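Local coordinates for protein transmembrane protease (Mus musculus, PDB 2E7V) that is a membrane-anchored enzyme, probably a serine protease, represented here by its SEA domain, a small alpha/beta module outside the catalytic domain, at residues Ser9-Leu14 with Leu105-Ser110; Val16-Ala21 with Thr67-Asp72; Ala39-Glu44 with Arg97-Ser102; Asp43-Ser48 with Thr90-Val95; Phe54-Val59 with Val74-Ser79. One frame throughout, in Å; residues are numbered along the deposited sequence.

Interaction 1: residues Ser9-Leu14 with Leu105-Ser110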
# COMPACT_ATOMS: atom_id res chain seq x y z
N SER A 9 -0.78 8.11 0.12
CA SER A 9 -0.39 7.91 -1.26
C SER A 9 -1.45 7.08 -1.95
O SER A 9 -2.29 6.44 -1.30
CB SER A 9 0.95 7.15 -1.32
OG SER A 9 1.86 7.68 -0.38
N SER A 10 -1.44 7.12 -3.28
CA SER A 10 -2.36 6.33 -4.08
C SER A 10 -1.50 5.24 -4.69
O SER A 10 -0.57 5.51 -5.46
CB SER A 10 -2.99 7.18 -5.18
OG SER A 10 -3.84 8.17 -4.63
N PHE A 11 -1.78 4.00 -4.30
CA PHE A 11 -1.02 2.86 -4.77
C PHE A 11 -1.74 2.09 -5.85
O PHE A 11 -2.93 1.76 -5.70
CB PHE A 11 -0.77 1.87 -3.64
CG PHE A 11 0.13 2.37 -2.55
CD1 PHE A 11 1.51 2.20 -2.65
CD2 PHE A 11 -0.41 2.95 -1.41
CE1 PHE A 11 2.35 2.61 -1.60
CE2 PHE A 11 0.41 3.36 -0.37
CZ PHE A 11 1.80 3.18 -0.47
N GLN A 12 -1.04 1.78 -6.92
CA GLN A 12 -1.64 0.97 -7.97
C GLN A 12 -1.75 -0.44 -7.36
O GLN A 12 -0.77 -0.98 -6.85
CB GLN A 12 -0.73 0.93 -9.20
CG GLN A 12 -0.73 2.21 -10.03
CD GLN A 12 0.59 2.95 -9.97
OE1 GLN A 12 0.79 3.85 -9.14
NE2 GLN A 12 1.51 2.58 -10.86
N ILE A 13 -2.94 -1.03 -7.39
CA ILE A 13 -3.12 -2.36 -6.82
C ILE A 13 -3.04 -3.36 -7.97
O ILE A 13 -4.01 -3.61 -8.67
CB ILE A 13 -4.48 -2.47 -6.08
CG1 ILE A 13 -4.58 -1.38 -5.00
CG2 ILE A 13 -4.62 -3.85 -5.42
CD1 ILE A 13 -3.38 -1.35 -4.01
N LEU A 14 -1.85 -3.91 -8.15
CA LEU A 14 -1.57 -4.84 -9.24
C LEU A 14 -2.33 -6.16 -9.23
O LEU A 14 -2.64 -6.71 -8.17
CB LEU A 14 -0.06 -5.13 -9.29
CG LEU A 14 0.91 -3.95 -9.20
CD1 LEU A 14 2.35 -4.46 -9.30
CD2 LEU A 14 0.64 -2.96 -10.33
N LEU A 105 4.42 3.69 -7.34
CA LEU A 105 3.90 3.48 -6.00
C LEU A 105 2.87 2.39 -6.26
O LEU A 105 1.78 2.66 -6.79
CB LEU A 105 3.23 4.75 -5.47
CG LEU A 105 4.20 5.78 -4.90
CD1 LEU A 105 3.59 7.17 -4.94
CD2 LEU A 105 4.56 5.38 -3.48
N GLU A 106 3.23 1.16 -5.91
CA GLU A 106 2.36 0.02 -6.13
C GLU A 106 2.43 -1.01 -5.01
O GLU A 106 3.33 -0.99 -4.17
CB GLU A 106 2.74 -0.66 -7.45
CG GLU A 106 4.20 -1.14 -7.49
CD GLU A 106 4.64 -1.64 -8.86
OE1 GLU A 106 4.22 -1.05 -9.87
OE2 GLU A 106 5.43 -2.62 -8.94
N ILE A 107 1.45 -1.90 -5.02
CA ILE A 107 1.33 -2.98 -4.05
C ILE A 107 0.68 -4.14 -4.79
O ILE A 107 -0.36 -3.95 -5.44
CB ILE A 107 0.40 -2.58 -2.88
CG1 ILE A 107 0.95 -1.35 -2.16
CG2 ILE A 107 0.26 -3.77 -1.90
CD1 ILE A 107 0.13 -0.92 -0.96
N ALA A 108 1.28 -5.33 -4.71
CA ALA A 108 0.71 -6.50 -5.37
C ALA A 108 0.21 -7.53 -4.35
O ALA A 108 1.00 -8.24 -3.74
CB ALA A 108 1.75 -7.15 -6.29
N PRO A 109 -1.12 -7.60 -4.13
CA PRO A 109 -1.67 -8.56 -3.17
C PRO A 109 -1.17 -9.95 -3.57
O PRO A 109 -0.88 -10.78 -2.71
CB PRO A 109 -3.18 -8.41 -3.34
CG PRO A 109 -3.33 -6.98 -3.71
CD PRO A 109 -2.19 -6.76 -4.70
N SER A 110 -1.08 -10.18 -4.88
CA SER A 110 -0.55 -11.42 -5.43
C SER A 110 0.35 -11.09 -6.62
O SER A 110 0.02 -10.24 -7.45
CB SER A 110 -1.66 -12.36 -5.88
OG SER A 110 -1.11 -13.64 -6.15
O HOH W 1 -3.19 -9.15 -6.68
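Ile107 lays its CD1 methyl over one face of the Phe11 ring, 3.8 Å from CD1 to the ring centroid and offset toward the rim, a CH-pi contact. Ile107 CG1 lies 3.6 Å from Phe11 CD1. The isoleucine's CG1 stands anti to its carbonyl carbon (chi1 -60°), which carries CD1 back over the aromatic ring. Leu105 adds its CD2 methyl beside CE1 of Phe11, and on the same face of the sheet Ile13 runs alongside Ile107, pointing the same way. Beyond them Ile13 CG2 meets Pro109 CG, the two side chains crossing at about a right angle. Met40 and Ile41 of helix 28-46 pack against Ile107, so this face belongs to the core of the domain.

The backbones form a short parallel pairing in which strand 106-107 closes one margin of the four-stranded mixed sheet of the SEA alpha/beta sandwich. Gln12 uses both its backbone groups: its N donates to Leu105 O at 3.0 Å, and its O accepts from Ile107 N at 3.0 Å, nearly along the C=O axis. Leu14 N then reaches Ile107 O at 3.1 Å with a more bent N-H...O angle of 145°.

On the other face Leu14 CD1 rests against the carboxylate of Glu106, 3.6 Å from OE2. That carboxylate is held from elsewhere, by Ser102 OG at OE1 and Ser101 N at OE2. At the far end one water donates to Leu14 O at 2.9 Å and accepts from Ser110 N.

Interaction 2: residues Val16-Ala21 with Thr67-Asp72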
# COMPACT_ATOMS: atom_id res chain seq x y z
N VAL A 16 -5.45 -6.99 -9.91
CA VAL A 16 -6.83 -7.05 -9.41
C VAL A 16 -7.73 -6.24 -10.32
O VAL A 16 -7.51 -5.04 -10.54
CB VAL A 16 -6.96 -6.49 -7.97
CG1 VAL A 16 -8.39 -6.64 -7.49
CG2 VAL A 16 -6.01 -7.19 -7.04
N GLU A 17 -8.74 -6.89 -10.88
CA GLU A 17 -9.67 -6.18 -11.75
C GLU A 17 -10.68 -5.47 -10.87
O GLU A 17 -11.10 -6.00 -9.84
CB GLU A 17 -10.40 -7.16 -12.67
CG GLU A 17 -11.45 -6.50 -13.56
CD GLU A 17 -12.15 -7.49 -14.49
OE1 GLU A 17 -13.16 -7.10 -15.12
OE2 GLU A 17 -11.70 -8.65 -14.59
N TYR A 18 -11.05 -4.26 -11.25
CA TYR A 18 -12.03 -3.51 -10.48
C TYR A 18 -13.41 -4.07 -10.85
O TYR A 18 -13.77 -4.10 -12.02
CB TYR A 18 -11.96 -2.02 -10.83
CG TYR A 18 -12.82 -1.15 -9.94
CD1 TYR A 18 -12.31 -0.61 -8.75
CD2 TYR A 18 -14.15 -0.91 -10.26
CE1 TYR A 18 -13.12 0.15 -7.91
CE2 TYR A 18 -14.97 -0.15 -9.42
CZ TYR A 18 -14.45 0.38 -8.25
OH TYR A 18 -15.27 1.12 -7.43
N THR A 19 -14.16 -4.52 -9.85
CA THR A 19 -15.50 -5.07 -10.07
C THR A 19 -16.49 -4.24 -9.26
O THR A 19 -16.08 -3.48 -8.39
CB THR A 19 -15.56 -6.53 -9.60
OG1 THR A 19 -15.16 -6.61 -8.23
CG2 THR A 19 -14.62 -7.39 -10.45
N GLU A 20 -17.79 -4.39 -9.52
CA GLU A 20 -18.80 -3.60 -8.79
C GLU A 20 -18.70 -3.69 -7.28
O GLU A 20 -18.90 -2.69 -6.58
CB GLU A 20 -20.21 -3.99 -9.23
CG GLU A 20 -20.57 -3.41 -10.57
CD GLU A 20 -20.48 -1.90 -10.56
OE1 GLU A 20 -21.42 -1.25 -10.07
OE2 GLU A 20 -19.45 -1.38 -11.04
N ALA A 21 -18.42 -4.88 -6.77
CA ALA A 21 -18.30 -5.07 -5.34
C ALA A 21 -17.34 -4.04 -4.74
O ALA A 21 -17.48 -3.68 -3.58
CB ALA A 21 -17.80 -6.48 -5.03
N THR A 67 -9.29 -0.13 -15.83
CA THR A 67 -10.06 -1.30 -15.40
C THR A 67 -9.40 -1.85 -14.15
O THR A 67 -9.89 -2.81 -13.55
CB THR A 67 -10.08 -2.40 -16.47
OG1 THR A 67 -8.74 -2.80 -16.78
CG2 THR A 67 -10.79 -1.91 -17.72
N GLY A 68 -8.28 -1.24 -13.78
CA GLY A 68 -7.54 -1.65 -12.60
C GLY A 68 -7.98 -0.93 -11.34
O GLY A 68 -8.90 -0.11 -11.37
N VAL A 69 -7.31 -1.22 -10.23
CA VAL A 69 -7.65 -0.61 -8.95
C VAL A 69 -6.52 0.22 -8.35
O VAL A 69 -5.34 -0.11 -8.48
CB VAL A 69 -8.02 -1.71 -7.92
CG1 VAL A 69 -8.48 -1.08 -6.60
CG2 VAL A 69 -9.09 -2.64 -8.50
N VAL A 70 -6.89 1.32 -7.69
CA VAL A 70 -5.93 2.18 -7.01
C VAL A 70 -6.45 2.36 -5.60
O VAL A 70 -7.65 2.59 -5.40
CB VAL A 70 -5.79 3.56 -7.65
CG1 VAL A 70 -5.03 4.48 -6.69
CG2 VAL A 70 -5.04 3.46 -8.95
N ALA A 71 -5.57 2.23 -4.61
CA ALA A 71 -5.97 2.37 -3.22
C ALA A 71 -5.38 3.63 -2.60
O ALA A 71 -4.17 3.86 -2.68
CB ALA A 71 -5.54 1.15 -2.44
N ASP A 72 -6.23 4.47 -2.02
CA ASP A 72 -5.74 5.66 -1.35
C ASP A 72 -5.51 5.19 0.08
O ASP A 72 -6.44 4.74 0.76
CB ASP A 72 -6.74 6.81 -1.41
CG ASP A 72 -7.03 7.24 -2.84
OD1 ASP A 72 -6.11 7.22 -3.68
OD2 ASP A 72 -8.18 7.62 -3.12
O HOH W 2 -5.56 -3.30 -11.00
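Tyr18 carries its CG anti to the backbone N (chi1 -172°), and Val69 has CG1 anti to its own backbone N (chi1 -176°), which leaves CG2 anti to the carbonyl carbon; together these torsions set the CG2 methyl at the tyrosine's base, near the plane of the ring at its edge. The contact fastens the segment leaving strand 4-14 to the start of strand 68-78, just after the turn of the 54-65/68-78 hairpin, at one end of the SEA domain sheet. Val69 CG2 does most of the touching: it lies 3.7 Å from Tyr18 CB, 3.5 Å from Val16 O and 4.2 Å from Val16 CG1. The valine and tyrosine side chains cross at about a right angle.

A single direct hydrogen bond joins the backbones, Tyr18 N to Thr67 O at 3.0 Å, almost straight at the hydrogen (172°) with the donor tilted from the carbonyl plane. The phenol end of Tyr18 looks elsewhere, its OH bonding to Asn23 OD1, while its side chain also touches Lys64 of the neighbouring strand 54-65. Val69 meanwhile packs on Ile13 of strand 4-14. Where the two backbones stand too far apart for a direct bond, a water bridges them: it donates to Val16 O at 2.7 Å and accepts from Val69 N at 2.8 Å.

Interaction 3: residues Ala39-Glu44 with Arg97-Ser102; sequences AMITDE and RRLSSS
Glu44 and Arg98 meet through a salt bridge at the C-terminal end of helix 28-46, and the glutamate can be followed outward from its backbone. Its CB lies 3.8 Å from Arg98 NH2. The next atom, CG, rests on Leu99, 3.9 Å from CD2, so the aliphatic part of the acid packs on the leucine before the charge is reached. A bend at chi2 (-52°) then turns the carboxylate aside to the arginine. There Glu44 OE1 takes both bonds: Arg98 NH2 donates to it at 2.7 Å, and Arg98 NE adds a weak one at 3.1 Å. The two planes stand almost perpendicular, 89° apart, and NH2 reaches OE1 on its anti side, 33° out of the carboxylate plane. This is a fork from one guanidinium edge onto a single oxygen, not the flat two-oxygen pairing.

Arg98 spans further, its NH1 bonding to Gly47 O just past the end of the same helix. The guanidinium thus ties the side chain of the last helical turn to the chain that follows it.

Deeper in, Leu99 CD2 also faces the Met40 CE methyl at 4.2 Å, and Leu99 CD1 lies near Ile41 CG1. This is helix-to-loop packing within the SEA alpha/beta sandwich, in which the segment after helix 85-96 folds against helix 28-46 before entering strand 106-107.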
# COMPACT_ATOMS: atom_id res chain seq x y z
N ALA A 39 -2.41 -5.09 5.81
CA ALA A 39 -1.53 -6.06 6.44
C ALA A 39 -0.15 -6.01 5.80
O ALA A 39 0.87 -6.11 6.49
CB ALA A 39 -2.11 -7.46 6.30
N MET A 40 -0.12 -5.88 4.48
CA MET A 40 1.13 -5.83 3.73
C MET A 40 1.96 -4.61 4.14
O MET A 40 3.15 -4.73 4.42
CB MET A 40 0.85 -5.80 2.22
CG MET A 40 0.31 -7.14 1.68
SD MET A 40 0.03 -7.15 -0.10
CE MET A 40 1.72 -6.99 -0.67
N ILE A 41 1.32 -3.45 4.15
CA ILE A 41 2.01 -2.22 4.52
C ILE A 41 2.49 -2.31 5.97
O ILE A 41 3.64 -1.95 6.28
CB ILE A 41 1.09 -0.99 4.33
CG1 ILE A 41 0.87 -0.75 2.83
CG2 ILE A 41 1.70 0.25 4.98
CD1 ILE A 41 -0.24 0.26 2.52
N THR A 42 1.64 -2.82 6.85
CA THR A 42 1.99 -2.96 8.26
C THR A 42 3.21 -3.87 8.43
O THR A 42 4.14 -3.54 9.16
CB THR A 42 0.81 -3.52 9.09
OG1 THR A 42 -0.31 -2.62 8.99
CG2 THR A 42 1.19 -3.68 10.57
N ASP A 43 3.20 -5.02 7.76
CA ASP A 43 4.32 -5.96 7.83
C ASP A 43 5.63 -5.32 7.35
O ASP A 43 6.68 -5.54 7.96
CB ASP A 43 4.04 -7.21 6.99
CG ASP A 43 3.02 -8.13 7.61
OD1 ASP A 43 2.46 -8.98 6.88
OD2 ASP A 43 2.77 -8.04 8.84
N GLU A 44 5.58 -4.56 6.27
CA GLU A 44 6.80 -3.93 5.76
C GLU A 44 7.41 -2.96 6.76
O GLU A 44 8.62 -2.99 7.02
CB GLU A 44 6.52 -3.17 4.45
CG GLU A 44 6.21 -4.06 3.26
CD GLU A 44 7.25 -5.14 3.05
OE1 GLU A 44 8.46 -4.85 3.20
OE2 GLU A 44 6.86 -6.28 2.71
N ARG A 97 9.59 1.49 -1.40
CA ARG A 97 10.34 1.03 -2.55
C ARG A 97 10.43 -0.50 -2.55
O ARG A 97 10.55 -1.11 -3.61
CB ARG A 97 11.75 1.64 -2.53
CG ARG A 97 12.61 1.30 -3.72
CD ARG A 97 13.59 2.44 -4.05
NE ARG A 97 14.52 2.78 -2.96
CZ ARG A 97 14.19 3.51 -1.89
NH1 ARG A 97 12.96 3.98 -1.75
NH2 ARG A 97 15.11 3.77 -0.96
N ARG A 98 10.35 -1.10 -1.37
CA ARG A 98 10.42 -2.56 -1.28
C ARG A 98 9.16 -3.22 -1.86
O ARG A 98 9.18 -4.39 -2.27
CB ARG A 98 10.61 -2.99 0.18
CG ARG A 98 11.72 -2.24 0.89
CD ARG A 98 12.18 -2.91 2.18
NE ARG A 98 11.09 -3.29 3.07
CZ ARG A 98 11.24 -3.57 4.36
NH1 ARG A 98 12.44 -3.49 4.92
NH2 ARG A 98 10.20 -3.94 5.09
N LEU A 99 8.06 -2.47 -1.88
CA LEU A 99 6.79 -2.97 -2.40
C LEU A 99 6.68 -2.81 -3.91
O LEU A 99 5.83 -3.45 -4.54
CB LEU A 99 5.62 -2.23 -1.75
CG LEU A 99 5.33 -2.62 -0.30
CD1 LEU A 99 4.42 -1.58 0.36
CD2 LEU A 99 4.69 -4.02 -0.30
N SER A 100 7.54 -1.98 -4.49
CA SER A 100 7.51 -1.71 -5.93
C SER A 100 8.55 -2.47 -6.74
O SER A 100 9.66 -2.73 -6.27
CB SER A 100 7.69 -0.20 -6.19
OG SER A 100 7.63 0.08 -7.59
N SER A 101 8.17 -2.81 -7.97
CA SER A 101 9.05 -3.53 -8.88
C SER A 101 9.18 -2.77 -10.21
O SER A 101 9.97 -3.14 -11.07
CB SER A 101 8.51 -4.94 -9.15
OG SER A 101 8.59 -5.73 -7.97
N SER A 102 8.42 -1.69 -10.36
CA SER A 102 8.47 -0.89 -11.58
C SER A 102 8.88 0.56 -11.31
O SER A 102 9.11 1.34 -12.24
CB SER A 102 7.10 -0.89 -12.28
OG SER A 102 6.16 -0.13 -11.54

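Interaction 4: residues Asp43-Ser48 with Thr90-Val95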
# COMPACT_ATOMS: atom_id res chain seq x y z
N ASP A 43 3.20 -5.02 7.76
CA ASP A 43 4.32 -5.96 7.83
C ASP A 43 5.63 -5.32 7.35
O ASP A 43 6.68 -5.54 7.96
CB ASP A 43 4.04 -7.21 6.99
CG ASP A 43 3.02 -8.13 7.61
OD1 ASP A 43 2.46 -8.98 6.88
OD2 ASP A 43 2.77 -8.04 8.84
N GLU A 44 5.58 -4.56 6.27
CA GLU A 44 6.80 -3.93 5.76
C GLU A 44 7.41 -2.96 6.76
O GLU A 44 8.62 -2.99 7.02
CB GLU A 44 6.52 -3.17 4.45
CG GLU A 44 6.21 -4.06 3.26
CD GLU A 44 7.25 -5.14 3.05
OE1 GLU A 44 8.46 -4.85 3.20
OE2 GLU A 44 6.86 -6.28 2.71
N PHE A 45 6.60 -2.09 7.35
CA PHE A 45 7.14 -1.13 8.30
C PHE A 45 7.60 -1.81 9.58
O PHE A 45 8.58 -1.38 10.19
CB PHE A 45 6.14 -0.03 8.61
CG PHE A 45 5.95 0.94 7.47
CD1 PHE A 45 4.85 0.84 6.63
CD2 PHE A 45 6.89 1.94 7.24
CE1 PHE A 45 4.69 1.72 5.57
CE2 PHE A 45 6.73 2.83 6.18
CZ PHE A 45 5.63 2.72 5.34
N ARG A 46 6.90 -2.87 9.98
CA ARG A 46 7.26 -3.61 11.18
C ARG A 46 8.65 -4.19 10.97
O ARG A 46 9.41 -4.38 11.93
CB ARG A 46 6.26 -4.73 11.45
CG ARG A 46 4.92 -4.27 12.02
CD ARG A 46 5.09 -3.51 13.33
NE ARG A 46 3.82 -2.93 13.78
CZ ARG A 46 3.73 -1.80 14.48
NH1 ARG A 46 4.83 -1.12 14.80
NH2 ARG A 46 2.54 -1.34 14.84
N GLY A 47 8.98 -4.49 9.72
CA GLY A 47 10.29 -5.03 9.40
C GLY A 47 11.19 -3.99 8.75
O GLY A 47 11.89 -4.29 7.79
N SER A 48 11.18 -2.77 9.28
CA SER A 48 11.99 -1.69 8.72
C SER A 48 12.62 -0.83 9.83
O SER A 48 12.41 -1.08 11.01
CB SER A 48 11.13 -0.80 7.82
OG SER A 48 10.31 0.04 8.61
N THR A 90 11.47 10.73 3.43
CA THR A 90 12.57 10.01 2.79
C THR A 90 12.77 8.62 3.39
O THR A 90 13.13 7.68 2.69
CB THR A 90 13.90 10.80 2.89
OG1 THR A 90 14.19 11.11 4.26
CG2 THR A 90 13.80 12.10 2.10
N ARG A 91 12.53 8.49 4.69
CA ARG A 91 12.66 7.20 5.36
C ARG A 91 11.52 6.30 4.89
O ARG A 91 11.70 5.10 4.66
CB ARG A 91 12.59 7.36 6.88
CG ARG A 91 13.63 8.29 7.50
CD ARG A 91 13.35 8.50 9.00
NE ARG A 91 13.44 7.24 9.75
CZ ARG A 91 13.06 7.10 11.02
NH1 ARG A 91 12.57 8.13 11.70
NH2 ARG A 91 13.19 5.92 11.62
N ILE A 92 10.34 6.89 4.76
CA ILE A 92 9.16 6.13 4.34
C ILE A 92 9.34 5.63 2.92
O ILE A 92 9.05 4.47 2.62
CB ILE A 92 7.88 7.00 4.44
CG1 ILE A 92 7.56 7.29 5.90
CG2 ILE A 92 6.70 6.28 3.76
CD1 ILE A 92 6.40 8.27 6.13
N GLN A 93 9.85 6.50 2.05
CA GLN A 93 10.06 6.12 0.65
C GLN A 93 10.98 4.91 0.50
O GLN A 93 10.79 4.08 -0.40
CB GLN A 93 10.63 7.32 -0.11
CG GLN A 93 9.61 8.43 -0.35
CD GLN A 93 10.26 9.69 -0.90
OE1 GLN A 93 11.29 10.13 -0.40
NE2 GLN A 93 9.64 10.28 -1.92
N SER A 94 11.96 4.80 1.39
CA SER A 94 12.89 3.67 1.30
C SER A 94 12.20 2.36 1.66
O SER A 94 12.65 1.30 1.24
CB SER A 94 14.11 3.92 2.18
OG SER A 94 15.00 4.84 1.56
N VAL A 95 11.10 2.44 2.41
CA VAL A 95 10.37 1.23 2.76
C VAL A 95 9.39 0.89 1.64
O VAL A 95 9.30 -0.27 1.20
CB VAL A 95 9.60 1.39 4.09
CG1 VAL A 95 8.82 0.12 4.41
CG2 VAL A 95 10.58 1.69 5.22
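Val95 packs over one face of the Phe45 ring, and this is where the contact is tight. Its CG1 methyl stands 4.0 Å from the ring centroid, 19° off the normal and offset toward the rim, a CH-pi contact. CB of the same valine comes to 3.8 Å from Phe45 CE2. With CG1 anti to its backbone N (chi1 179°), Val95 can send one methyl over the phenylalanine and the other, CG2, to Ser48, where it meets CB at 3.6 Å. Ile92, one helical turn earlier, approaches the same ring differently: its CG2 lies at the edge, near the ring plane, 4.0 Å from CZ. Face and edge are thus both occupied by residues from a single side of helix 85-96.

The other margin of the contact is thinner. Glu44 offers just its CB to Val95 CG1, at 4.0 Å, while its carboxylate is engaged by Arg98. No hydrogen bond passes between the two segments. Ser48 turns its polar group inward to its own chain instead: OG donates to Phe45 O at 2.7 Å, tying the residue after Gly47, where the chain leaves helical geometry, back to the last turn. The same OG is also bonded to Leu50 N.

Phe45 also stacks on Phe54 of strand 54-65 and stands edge-to-face with Phe77 of strand 68-78, and Ile92 touches Phe77 too. The ends of the two helices therefore close together over the aromatic part of the sheet.

Interaction 5: residues Phe54-Val59 with Val74-Ser79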
# COMPACT_ATOMS: atom_id res chain seq x y z
N PHE A 54 6.19 3.73 13.16
CA PHE A 54 4.93 3.41 12.48
C PHE A 54 3.84 3.03 13.48
O PHE A 54 4.04 2.16 14.33
CB PHE A 54 5.16 2.27 11.48
CG PHE A 54 3.90 1.77 10.81
CD1 PHE A 54 3.21 0.67 11.32
CD2 PHE A 54 3.40 2.39 9.67
CE1 PHE A 54 2.03 0.20 10.72
CE2 PHE A 54 2.23 1.92 9.05
CZ PHE A 54 1.54 0.83 9.58
N ILE A 55 2.68 3.68 13.40
CA ILE A 55 1.58 3.38 14.30
C ILE A 55 0.56 2.47 13.65
O ILE A 55 0.29 1.39 14.15
CB ILE A 55 0.87 4.67 14.80
CG1 ILE A 55 1.85 5.51 15.62
CG2 ILE A 55 -0.34 4.29 15.69
CD1 ILE A 55 1.26 6.80 16.13
N ARG A 56 -0.01 2.92 12.53
CA ARG A 56 -0.99 2.10 11.82
C ARG A 56 -1.34 2.70 10.46
O ARG A 56 -1.06 3.88 10.17
CB ARG A 56 -2.27 1.95 12.64
CG ARG A 56 -2.97 3.26 12.90
CD ARG A 56 -4.25 3.10 13.70
NE ARG A 56 -4.51 4.34 14.42
CZ ARG A 56 -4.02 4.61 15.63
NH1 ARG A 56 -3.27 3.73 16.25
NH2 ARG A 56 -4.28 5.78 16.19
N THR A 57 -1.97 1.89 9.62
CA THR A 57 -2.35 2.31 8.29
C THR A 57 -3.77 1.89 7.95
O THR A 57 -4.35 1.00 8.59
CB THR A 57 -1.40 1.72 7.23
OG1 THR A 57 -1.67 2.30 5.95
CG2 THR A 57 -1.59 0.21 7.15
N HIS A 58 -4.34 2.53 6.94
CA HIS A 58 -5.68 2.18 6.53
C HIS A 58 -6.02 2.72 5.16
O HIS A 58 -5.63 3.84 4.79
CB HIS A 58 -6.71 2.66 7.56
CG HIS A 58 -6.98 4.14 7.53
ND1 HIS A 58 -8.13 4.67 7.00
CD2 HIS A 58 -6.26 5.18 8.01
CE1 HIS A 58 -8.12 5.98 7.17
NE2 HIS A 58 -7.00 6.32 7.77
N VAL A 59 -6.70 1.88 4.40
CA VAL A 59 -7.15 2.20 3.06
C VAL A 59 -8.36 3.13 3.24
O VAL A 59 -9.35 2.75 3.87
CB VAL A 59 -7.56 0.90 2.31
CG1 VAL A 59 -8.28 1.23 1.01
CG2 VAL A 59 -6.32 0.06 2.03
N VAL A 74 -3.67 5.88 4.00
CA VAL A 74 -3.15 6.83 4.98
C VAL A 74 -2.22 6.05 5.92
O VAL A 74 -2.54 4.93 6.30
CB VAL A 74 -4.28 7.47 5.85
CG1 VAL A 74 -3.68 8.18 7.06
CG2 VAL A 74 -5.07 8.49 5.02
N MET A 75 -1.08 6.64 6.25
CA MET A 75 -0.12 6.01 7.15
C MET A 75 0.21 6.99 8.27
O MET A 75 0.53 8.17 8.00
CB MET A 75 1.17 5.62 6.39
CG MET A 75 0.99 4.52 5.33
SD MET A 75 2.33 4.54 4.07
CE MET A 75 1.77 5.93 3.10
N LYS A 76 0.11 6.52 9.51
CA LYS A 76 0.39 7.34 10.70
C LYS A 76 1.69 6.94 11.40
O LYS A 76 1.92 5.75 11.68
CB LYS A 76 -0.74 7.24 11.72
CG LYS A 76 -0.48 8.07 12.99
CD LYS A 76 -1.66 8.08 13.94
CE LYS A 76 -1.42 9.10 15.06
NZ LYS A 76 -2.58 9.22 15.98
N PHE A 77 2.52 7.94 11.71
CA PHE A 77 3.80 7.73 12.40
C PHE A 77 3.97 8.65 13.60
O PHE A 77 3.40 9.75 13.66
CB PHE A 77 4.99 7.98 11.45
CG PHE A 77 4.99 7.13 10.23
CD1 PHE A 77 4.21 7.47 9.13
CD2 PHE A 77 5.73 5.94 10.20
CE1 PHE A 77 4.16 6.64 8.00
CE2 PHE A 77 5.69 5.10 9.08
CZ PHE A 77 4.90 5.46 7.98
N ARG A 78 4.76 8.19 14.57
CA ARG A 78 5.06 8.96 15.77
C ARG A 78 6.54 9.32 15.62
O ARG A 78 7.32 8.52 15.11
CB ARG A 78 4.88 8.10 17.02
CG ARG A 78 5.99 7.05 17.20
CD ARG A 78 6.01 6.39 18.59
NE ARG A 78 5.15 5.20 18.69
CZ ARG A 78 3.83 5.24 18.80
NH1 ARG A 78 3.19 6.40 18.82
NH2 ARG A 78 3.14 4.10 18.89
N SER A 79 6.93 10.52 16.04
CA SER A 79 8.34 10.91 15.94
C SER A 79 8.54 12.36 16.35
O SER A 79 8.17 12.75 17.46
CB SER A 79 8.86 10.69 14.52
OG SER A 79 10.27 10.53 14.51
O HOH W 3 -2.33 6.54 18.12
O HOH W 4 -5.28 8.60 14.82
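A classic beta bulge sets two residues, Ile55 and Arg56, against the single Lys76 and shifts the register of this antiparallel pairing by one. Ile55 N donates to Lys76 O at 2.8 Å, and Lys76 N to Arg56 O at 3.0 Å. The extra residue points its side chain toward the partner strand: Ile55 CG1 lies over a face of the Arg78 guanidinium, and CD1 nears Lys76 CE at 3.7 Å.

On the core face Phe54 turns its edge to the face of Phe77, an offset edge-to-face pair with centroids 5.6 Å apart and planes at 70°. Thr57 holds OG1 anti to its backbone N (chi1 -172°), from where it donates to Val74 O at 2.8 Å, above the carbonyl plane. His58 N reaches the same oxygen at 3.1 Å in that plane, and Val74 N returns a bond to His58 O.

On the opposite face the His58 ring lies alongside Val74, and Arg56 and Lys76 run side by side, with NH2 and NZ 3.8 Å apart. Two waters bridge them as acceptors, one of their four bonds being weak. Water oxygens shared by both cations probably soften the repulsion between the like charges.

How the interactions relate
All five contacts lie within one SEA domain, whose two helices pack on a four-stranded sheet ordered 54-65, 68-78, 4-14, 106-107. Interaction 1 closes the longest loop of the chain, and the other four are nested inside it. Interactions 2 and 5 use opposite ends of strand 68-78, their centres about 23 Å apart. Interactions 3 and 4 share Asp43 and Glu44 on helix 28-46, with centres about 8 Å apart, and Arg98 of interaction 3 bonds to Gly47 of interaction 4. Interaction 4 also touches interaction 5 through Phe45 and Ile92, joining helices to hairpin. Because interaction 1 pairs the first strand with the last, the two ends of the domain come together beside the core that the helices cover.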